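Local coordinates for protein 4-hydroxy-tetrahydrodipicolinate synthase (PDB 1O5K) that probably catalyses the condensation of pyruvate with aspartate-beta-semialdehyde to 4-hydroxy-tetrahydrodipicolinate, a step of lysine biosynthesis, through a Schiff base on a lysine, at residues His129-Ser134 / Ala164-Val169; Thr56-Thr61 / Asn279-Pro284. All blocks are in the same frame, centred on the assembly; numbering follows the deposited sequence. Where two conformers were deposited one is given.

Contact 1: residues His129-Ser134 / Ala164-Val169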
loop_
_atom_site.group_PDB
_atom_site.type_symbol
_atom_site.label_atom_id
_atom_site.label_comp_id
_atom_site.label_asym_id
_atom_site.label_seq_id
_atom_site.Cartn_x
_atom_site.Cartn_y
_atom_site.Cartn_z
ATOM N N HIS A 129 -14.909 23.391 4.692
ATOM C CA HIS A 129 -14.977 23.678 3.255
ATOM C C HIS A 129 -16.413 23.533 2.740
ATOM O O HIS A 129 -16.953 24.463 2.178
ATOM C CB HIS A 129 -14.009 22.745 2.517
ATOM C CG HIS A 129 -14.032 22.840 1.030
ATOM N ND1 HIS A 129 -13.412 23.855 0.323
ATOM C CD2 HIS A 129 -14.507 21.969 0.111
ATOM C CE1 HIS A 129 -13.531 23.605 -0.976
ATOM N NE2 HIS A 129 -14.201 22.471 -1.130
ATOM N N TYR A 130 -17.022 22.366 2.975
ATOM C CA TYR A 130 -18.396 22.101 2.508
ATOM C C TYR A 130 -19.405 22.972 3.256
ATOM O O TYR A 130 -20.383 23.429 2.660
ATOM C CB TYR A 130 -18.707 20.624 2.638
ATOM C CG TYR A 130 -17.972 19.802 1.599
ATOM C CD1 TYR A 130 -18.339 19.878 0.243
ATOM C CD2 TYR A 130 -16.885 18.991 1.932
ATOM C CE1 TYR A 130 -17.594 19.208 -0.708
ATOM C CE2 TYR A 130 -16.199 18.290 0.977
ATOM C CZ TYR A 130 -16.562 18.408 -0.344
ATOM O OH TYR A 130 -15.844 17.701 -1.312
ATOM N N LYS A 131 -19.156 23.234 4.540
ATOM C CA LYS A 131 -20.053 24.107 5.304
ATOM C C LYS A 131 -20.089 25.525 4.720
ATOM O O LYS A 131 -21.159 26.149 4.533
ATOM C CB LYS A 131 -19.623 24.188 6.760
ATOM C CG LYS A 131 -20.608 25.018 7.583
ATOM C CD LYS A 131 -20.625 24.645 9.039
ATOM C CE LYS A 131 -19.822 25.607 9.891
ATOM N NZ LYS A 131 -18.387 25.304 9.780
ATOM N N TYR A 132 -18.908 26.065 4.498
ATOM C CA TYR A 132 -18.762 27.398 3.928
ATOM C C TYR A 132 -19.551 27.513 2.644
ATOM O O TYR A 132 -20.308 28.465 2.446
ATOM C CB TYR A 132 -17.308 27.732 3.649
ATOM C CG TYR A 132 -17.064 29.160 3.182
ATOM C CD1 TYR A 132 -16.933 30.200 4.099
ATOM C CD2 TYR A 132 -16.949 29.464 1.831
ATOM C CE1 TYR A 132 -16.695 31.519 3.675
ATOM C CE2 TYR A 132 -16.736 30.770 1.405
ATOM C CZ TYR A 132 -16.595 31.780 2.333
ATOM O OH TYR A 132 -16.368 33.065 1.919
ATOM N N ILE A 133 -19.383 26.535 1.765
ATOM C CA ILE A 133 -20.073 26.552 0.479
ATOM C C ILE A 133 -21.595 26.378 0.612
ATOM O O ILE A 133 -22.391 27.150 0.058
ATOM C CB ILE A 133 -19.474 25.484 -0.435
ATOM C CG1 ILE A 133 -17.960 25.737 -0.628
ATOM C CG2 ILE A 133 -20.174 25.483 -1.737
ATOM C CD1 ILE A 133 -17.162 24.520 -1.110
ATOM N N SER A 134 -21.971 25.393 1.408
ATOM C CA SER A 134 -23.378 25.059 1.679
ATOM C C SER A 134 -24.145 26.278 2.192
ATOM O O SER A 134 -25.284 26.492 1.806
ATOM C CB SER A 134 -23.428 23.872 2.668
ATOM O OG SER A 134 -24.707 23.679 3.258
ATOM N N ALA A 164 -25.547 15.018 8.197
ATOM C CA ALA A 164 -26.341 15.428 9.330
ATOM C C ALA A 164 -26.530 16.914 9.354
ATOM O O ALA A 164 -27.605 17.394 9.707
ATOM C CB ALA A 164 -25.683 14.999 10.630
ATOM N N ASP A 165 -25.468 17.665 9.031
ATOM C CA ASP A 165 -25.458 19.115 9.344
ATOM C C ASP A 165 -25.792 20.046 8.173
ATOM O O ASP A 165 -26.268 21.152 8.386
ATOM C CB ASP A 165 -24.092 19.561 9.910
ATOM C CG ASP A 165 -23.741 18.900 11.227
ATOM O OD1 ASP A 165 -24.608 18.235 11.842
ATOM O OD2 ASP A 165 -22.592 18.982 11.711
ATOM N N LEU A 166 -25.493 19.653 6.947
ATOM C CA LEU A 166 -25.497 20.607 5.821
ATOM C C LEU A 166 -26.606 20.219 4.880
ATOM O O LEU A 166 -26.456 19.310 4.084
ATOM C CB LEU A 166 -24.132 20.601 5.141
ATOM C CG LEU A 166 -22.932 20.761 6.092
ATOM C CD1 LEU A 166 -21.638 20.668 5.253
ATOM C CD2 LEU A 166 -23.038 22.062 6.925
ATOM N N LYS A 167 -27.739 20.900 4.976
ATOM C CA LYS A 167 -28.991 20.403 4.371
ATOM C C LYS A 167 -28.958 20.399 2.851
ATOM O O LYS A 167 -29.602 19.582 2.185
ATOM C CB LYS A 167 -30.185 21.204 4.887
ATOM C CG LYS A 167 -30.436 21.067 6.401
ATOM C CD LYS A 167 -30.150 19.663 6.989
ATOM C CE LYS A 167 -30.170 19.710 8.518
ATOM N NZ LYS A 167 -30.181 18.333 9.076
ATOM N N ASN A 168 -28.165 21.322 2.351
ATOM C CA ASN A 168 -27.857 21.564 0.959
ATOM C C ASN A 168 -26.937 20.496 0.325
ATOM O O ASN A 168 -26.877 20.377 -0.884
ATOM C CB ASN A 168 -27.034 22.871 0.988
ATOM C CG ASN A 168 -27.603 23.923 0.185
ATOM O OD1 ASN A 168 -28.807 24.243 0.313
ATOM N ND2 ASN A 168 -26.758 24.556 -0.631
ATOM N N VAL A 169 -26.156 19.766 1.135
ATOM C CA VAL A 169 -25.325 18.693 0.626
ATOM C C VAL A 169 -26.253 17.465 0.574
ATOM O O VAL A 169 -26.737 16.970 1.605
ATOM C CB VAL A 169 -24.091 18.421 1.471
ATOM C CG1 VAL A 169 -23.269 17.313 0.836
ATOM C CG2 VAL A 169 -23.244 19.717 1.665
#
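Leu166, just past the end of helix 156-165, pushes its two methyls against the last turns of helix 123-134, while Ser134 at the end of that helix meets the turn that follows. CG of Leu166 stands beside its own backbone N (chi1 -50°), which sends the fork across to the helix. CD1 settles on the backbone, 3.6 Å from Lys131 N, and also touches CB of Tyr130 at 3.9 Å. CD2 turns to the side chain of Lys131, 3.9 Å from its CG, and the lysine's aliphatic chain crosses the leucine at about a right angle.

Ser134 lies against CB of Leu166. Its OG is anti to the backbone N (chi1 165°) and reaches 3.3 Å from CB of Asn168, with CB of Leu166 at 3.7 Å. Leu166 to Val169 form a type I turn, closed by Val169 N to Leu166 O at 3.0 Å. Were Leu166 cut back to an alanine, a gap is likely to open over Lys131 N and CB of Tyr130, and the start of the Lys131 chain would probably lose its apolar cover.

Tyr130 and Val169 continue the packing inward onto Val143 of strand 141-144. Across the two segments the contact is thus held by van der Waals packing of methyls and methylenes, while Tyr130 OH bonds Val113 O and Asn168 ND2 bonds Thr137 O, both outside the two segments.

Contact 2: residues Thr56-Thr61 / Asn279-Pro284; sequences TGESPT and NELRLP
The loop that follows strand 49-52 of the TIM barrel carries the predicted pyruvate-binding Thr56, whose OG1 hydrogen-bonds to the pyruvate-derived part of the modified lysine at position 173. A few residues on, Glu58 and Thr61 fasten this loop to the extended segment 279-284. Glu58 has its chain stretched out beyond CG, and OE2 receives the backbone N-H of Arg282 at 3.1 Å in a nearly straight bond (171°), met almost along the C-O axis. The side chains of Glu58 and Leu281 run roughly perpendicular, with OE1 3.8 Å from CD2 of Leu281, and that same OE1 is salt-bridged to Lys268.

A water bridges the two segments. It donates to OE2 of Glu58 at 2.6 Å and to the backbone O of Arg282, and accepts from OG1 of Thr61 at 2.8 Å. The amide and water on OE2, with Lys268 on OE1, probably limit the carboxylate's rotation.

The side chains of Thr61 and Arg282 lie alongside each other, pointing opposite ways. CB of Arg282 lies 3.6 Å from OG1 of Thr61, and its straight chain runs back until NH1 donates to Thr61 O at 2.8 Å. That oxygen lies at the guanidinium edge, only 3° out of its plane, although the donor is tilted 26° from the carbonyl plane. NH2 has further partners in Gly28 O and Glu66 OE2. CG2 of Thr61 rests 3.5 Å from Leu283 O.

In the chain, 279-284 is in the loop joining helix 265-273 to helix 290-302; Leu281 packs back on Ile265 of the former. Phe25 of strand 25-26 touches Glu58 and Arg282, and Glu66 links the arginine to helix 64-78.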
loop_
_atom_site.group_PDB
_atom_site.type_symbol
_atom_site.label_atom_id
_atom_site.label_comp_id
_atom_site.label_asym_id
_atom_site.label_seq_id
_atom_site.Cartn_x
_atom_site.Cartn_y
_atom_site.Cartn_z
ATOM N N THR A 56 -13.707 13.419 -15.839
ATOM C CA THR A 56 -13.925 12.799 -17.158
ATOM C C THR A 56 -14.127 13.851 -18.246
ATOM O O THR A 56 -13.849 13.608 -19.381
ATOM C CB THR A 56 -15.123 11.857 -17.107
ATOM O OG1 THR A 56 -14.931 10.882 -16.075
ATOM C CG2 THR A 56 -15.280 11.024 -18.403
ATOM N N GLY A 57 -14.636 15.027 -17.880
ATOM C CA GLY A 57 -14.774 16.124 -18.831
ATOM C C GLY A 57 -13.612 17.112 -18.814
ATOM O O GLY A 57 -13.746 18.275 -19.235
ATOM N N GLU A 58 -12.469 16.697 -18.282
ATOM C CA GLU A 58 -11.233 17.521 -18.337
ATOM C C GLU A 58 -11.402 18.897 -17.720
ATOM O O GLU A 58 -10.822 19.879 -18.191
ATOM C CB GLU A 58 -10.663 17.596 -19.753
ATOM C CG GLU A 58 -10.050 16.272 -20.138
ATOM C CD GLU A 58 -9.668 16.168 -21.582
ATOM O OE1 GLU A 58 -10.483 15.567 -22.342
ATOM O OE2 GLU A 58 -8.566 16.676 -21.932
ATOM N N SER A 59 -12.127 18.924 -16.602
ATOM C CA SER A 59 -12.288 20.171 -15.919
ATOM C C SER A 59 -11.014 20.985 -15.673
ATOM O O SER A 59 -11.105 22.202 -15.718
ATOM C CB SER A 59 -13.095 20.007 -14.638
ATOM O OG SER A 59 -12.446 19.184 -13.738
ATOM N N PRO A 60 -9.841 20.371 -15.392
ATOM C CA PRO A 60 -8.634 21.155 -15.153
ATOM C C PRO A 60 -8.210 22.035 -16.323
ATOM O O PRO A 60 -7.589 23.063 -16.102
ATOM C CB PRO A 60 -7.556 20.074 -14.875
ATOM C CG PRO A 60 -8.317 18.999 -14.341
ATOM C CD PRO A 60 -9.576 18.940 -15.198
ATOM N N THR A 61 -8.583 21.657 -17.549
ATOM C CA THR A 61 -8.110 22.348 -18.727
ATOM C C THR A 61 -9.174 23.105 -19.539
ATOM O O THR A 61 -8.880 23.637 -20.625
ATOM C CB THR A 61 -7.369 21.387 -19.661
ATOM O OG1 THR A 61 -8.225 20.325 -20.008
ATOM C CG2 THR A 61 -6.171 20.770 -18.976
ATOM N N ASN A 279 -10.353 12.300 -31.319
ATOM C CA ASN A 279 -9.582 11.747 -30.223
ATOM C C ASN A 279 -8.552 12.809 -29.769
ATOM O O ASN A 279 -7.366 12.687 -30.047
ATOM C CB ASN A 279 -8.929 10.456 -30.661
ATOM C CG ASN A 279 -8.212 9.741 -29.545
ATOM O OD1 ASN A 279 -7.325 8.915 -29.770
ATOM N ND2 ASN A 279 -8.567 10.050 -28.374
ATOM N N GLU A 280 -9.050 13.885 -29.141
ATOM C CA GLU A 280 -8.197 15.032 -28.791
ATOM C C GLU A 280 -8.382 15.282 -27.313
ATOM O O GLU A 280 -9.517 15.245 -26.815
ATOM C CB GLU A 280 -8.615 16.299 -29.526
ATOM C CG GLU A 280 -8.282 16.368 -30.989
ATOM C CD GLU A 280 -8.405 17.782 -31.514
ATOM O OE1 GLU A 280 -8.172 18.770 -30.754
ATOM O OE2 GLU A 280 -8.739 17.897 -32.683
ATOM N N LEU A 281 -7.267 15.568 -26.638
ATOM C CA LEU A 281 -7.269 15.905 -25.232
ATOM C C LEU A 281 -6.423 17.148 -25.073
ATOM O O LEU A 281 -5.710 17.541 -25.977
ATOM C CB LEU A 281 -6.661 14.779 -24.385
ATOM C CG LEU A 281 -7.542 13.512 -24.414
ATOM C CD1 LEU A 281 -7.047 12.461 -25.337
ATOM C CD2 LEU A 281 -7.829 12.965 -23.031
ATOM N N ARG A 282 -6.533 17.798 -23.929
ATOM C CA ARG A 282 -5.614 18.914 -23.683
ATOM C C ARG A 282 -4.470 18.540 -22.704
ATOM O O ARG A 282 -4.698 17.813 -21.682
ATOM C CB ARG A 282 -6.403 20.059 -23.109
ATOM C CG ARG A 282 -7.275 20.711 -24.136
ATOM C CD ARG A 282 -8.049 21.873 -23.595
ATOM N NE ARG A 282 -8.861 22.503 -24.633
ATOM C CZ ARG A 282 -9.732 23.473 -24.401
ATOM N NH1 ARG A 282 -9.900 23.956 -23.170
ATOM N NH2 ARG A 282 -10.409 23.989 -25.403
ATOM N N LEU A 283 -3.300 19.086 -22.967
ATOM C CA LEU A 283 -2.124 18.832 -22.152
ATOM C C LEU A 283 -2.444 19.265 -20.719
ATOM O O LEU A 283 -3.119 20.298 -20.517
ATOM C CB LEU A 283 -0.893 19.591 -22.723
ATOM C CG LEU A 283 -0.230 18.995 -23.958
ATOM C CD1 LEU A 283 0.939 19.829 -24.297
ATOM C CD2 LEU A 283 0.202 17.543 -23.678
ATOM N N PRO A 284 -2.011 18.500 -19.703
ATOM C CA PRO A 284 -1.051 17.391 -19.808
ATOM C C PRO A 284 -1.592 16.000 -20.232
ATOM O O PRO A 284 -0.816 15.054 -20.193
ATOM C CB PRO A 284 -0.515 17.298 -18.378
ATOM C CG PRO A 284 -1.732 17.647 -17.549
ATOM C CD PRO A 284 -2.368 18.769 -18.298
HETATM O O HOH W 1 -7.035 17.811 -20.142
#

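Contacts 1 and 2 belong to one TIM-barrel domain but do not touch: their centres are 29 Å apart and their nearest atoms about 13 Å. Along the chain, both segments of contact 1 fall between the two of contact 2. They relate to the active site differently. Segment 56-61 includes the pyruvate-site threonine, though that residue does not touch 279-284, whereas contact 1 approaches through Tyr130, whose side chain is about 6 Å from that of Tyr144, the predicted proton donor/acceptor. A second subunit borders both: His129 of segment 129-134 packs on Pro284 of that subunit, so one residue from each region meets across a subunit boundary of the homotetramer.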